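Local coordinates for uncharacterized protein (Deinococcus radiodurans, PDB 3M33) that is of unknown function but is probably a methyltransferase, at residues 55-60 with 73-78. Sequence-based numbering, arbitrary orientation.
Sequences AGCGHG and WAAYDF
Asp-77 reaches from its strand to the glycine-rich loop. Its CB lies 3.9 Å from Gly-58 N, and its CG 3.9 Å from Gly-56 CA. From CG the two oxygens part. OD2 takes the N-H of Gly-58 on its anti lone pair, 2.9 Å from Gly-58 N, and also bonds Tyr-21 OH. OD1 turns back along its own segment and accepts the Phe-78 N-H; held at both oxygens, the carboxylate has little freedom to turn. With an alanine here, the N-H groups of Gly-58 and Phe-78 and the Tyr-21 hydroxyl would probably lose their carboxylate partner. The loop links strand 51-55 to helix 61-66. With the parallel strand 72-77 alongside, this is consistent with the Rossmann-like fold of class I methyltransferases, in which such a loop and an acidic residue ending the next strand usually face the cofactor. Tyr-76 O receives two backbone N-H groups: Cys-57 N, with an N-H...O angle of 154°, from above the carbonyl plane, and Gly-56 N, a weak bond. Tyr-76 CG sits between the backbone N and carbonyl carbon (chi1 68°), which brings one ring face over Ala-55 CA, a CH-pi contact. Cys-57 CB meets Ala-75 CB at 3.6 Å.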
loop_
_atom_site.group_PDB
_atom_site.type_symbol
_atom_site.label_atom_id
_atom_site.label_comp_id
_atom_site.label_asym_id
_atom_site.label_seq_id
_atom_site.Cartn_x
_atom_site.Cartn_y
_atom_site.Cartn_z
ATOM N N ALA A 55 7.695 0.347 3.611
ATOM C CA ALA A 55 8.125 0.423 2.217
ATOM C C ALA A 55 7.124 1.218 1.381
ATOM O O ALA A 55 5.912 0.961 1.413
ATOM C CB ALA A 55 8.300 -0.988 1.634
ATOM N N GLY A 56 7.629 2.199 0.643
ATOM C CA GLY A 56 6.801 2.997 -0.253
ATOM C C GLY A 56 5.888 3.958 0.480
ATOM O O GLY A 56 4.669 3.893 0.303
ATOM N N CYS A 57 6.463 4.870 1.274
ATOM C CA CYS A 57 5.646 5.700 2.173
ATOM C C CYS A 57 4.919 6.841 1.463
ATOM O O CYS A 57 4.057 7.491 2.064
ATOM C CB CYS A 57 6.496 6.275 3.305
ATOM S SG CYS A 57 7.770 7.373 2.632
ATOM N N GLY A 58 5.260 7.108 0.203
ATOM C CA GLY A 58 4.623 8.229 -0.477
ATOM C C GLY A 58 4.777 9.519 0.325
ATOM O O GLY A 58 5.886 9.843 0.782
ATOM N N HIS A 59 3.683 10.258 0.512
ATOM C CA HIS A 59 3.758 11.549 1.216
ATOM C C HIS A 59 3.520 11.394 2.729
ATOM O O HIS A 59 3.173 12.353 3.417
ATOM C CB HIS A 59 2.772 12.562 0.606
ATOM C CG HIS A 59 1.339 12.139 0.702
ATOM N ND1 HIS A 59 0.799 11.162 -0.107
ATOM C CD2 HIS A 59 0.342 12.533 1.532
ATOM C CE1 HIS A 59 -0.470 10.974 0.214
ATOM N NE2 HIS A 59 -0.772 11.791 1.208
ATOM N N GLY A 60 3.692 10.177 3.234
ATOM C CA GLY A 60 3.608 9.899 4.664
ATOM C C GLY A 60 2.240 9.736 5.330
ATOM O O GLY A 60 2.108 9.959 6.541
ATOM N N TRP A 73 9.316 4.903 13.461
ATOM C CA TRP A 73 8.726 4.596 12.159
ATOM C C TRP A 73 9.708 5.029 11.085
ATOM O O TRP A 73 9.793 6.211 10.751
ATOM C CB TRP A 73 7.402 5.347 11.979
ATOM C CG TRP A 73 6.578 4.940 10.785
ATOM C CD1 TRP A 73 6.726 5.363 9.484
ATOM C CD2 TRP A 73 5.445 4.060 10.791
ATOM N NE1 TRP A 73 5.767 4.790 8.690
ATOM C CE2 TRP A 73 4.969 3.984 9.466
ATOM C CE3 TRP A 73 4.789 3.330 11.790
ATOM C CZ2 TRP A 73 3.878 3.197 9.112
ATOM C CZ3 TRP A 73 3.699 2.539 11.430
ATOM C CH2 TRP A 73 3.261 2.478 10.108
ATOM N N ALA A 74 10.475 4.083 10.559
ATOM C CA ALA A 74 11.354 4.385 9.438
ATOM C C ALA A 74 10.557 4.136 8.157
ATOM O O ALA A 74 9.730 3.230 8.109
ATOM C CB ALA A 74 12.613 3.509 9.487
ATOM N N ALA A 75 10.789 4.938 7.125
ATOM C CA ALA A 75 9.974 4.854 5.916
ATOM C C ALA A 75 10.802 5.253 4.695
ATOM O O ALA A 75 11.692 6.110 4.801
ATOM C CB ALA A 75 8.774 5.764 6.049
ATOM N N TYR A 76 10.523 4.656 3.538
ATOM C CA TYR A 76 11.223 5.096 2.328
ATOM C C TYR A 76 10.381 5.131 1.076
ATOM O O TYR A 76 9.431 4.364 0.924
ATOM C CB TYR A 76 12.465 4.238 2.057
ATOM C CG TYR A 76 12.168 2.802 1.676
ATOM C CD1 TYR A 76 11.916 2.450 0.359
ATOM C CD2 TYR A 76 12.147 1.799 2.641
ATOM C CE1 TYR A 76 11.662 1.131 0.008
ATOM C CE2 TYR A 76 11.896 0.482 2.306
ATOM C CZ TYR A 76 11.656 0.154 0.991
ATOM O OH TYR A 76 11.400 -1.150 0.663
ATOM N N ASP A 77 10.751 6.031 0.172
ATOM C CA ASP A 77 10.227 6.024 -1.180
ATOM C C ASP A 77 11.240 6.636 -2.140
ATOM O O ASP A 77 12.310 7.108 -1.719
ATOM C CB ASP A 77 8.885 6.751 -1.273
ATOM C CG ASP A 77 7.943 6.075 -2.272
ATOM O OD1 ASP A 77 8.462 5.458 -3.240
ATOM O OD2 ASP A 77 6.706 6.127 -2.072
ATOM N N PHE A 78 10.909 6.624 -3.430
ATOM C CA PHE A 78 11.854 7.056 -4.463
ATOM C C PHE A 78 11.889 8.573 -4.705
ATOM O O PHE A 78 12.961 9.165 -4.774
ATOM C CB PHE A 78 11.575 6.341 -5.788
ATOM C CG PHE A 78 12.471 6.785 -6.911
ATOM C CD1 PHE A 78 13.748 6.263 -7.042
ATOM C CD2 PHE A 78 12.043 7.735 -7.827
ATOM C CE1 PHE A 78 14.590 6.675 -8.076
ATOM C CE2 PHE A 78 12.876 8.152 -8.865
ATOM C CZ PHE A 78 14.150 7.618 -8.987
#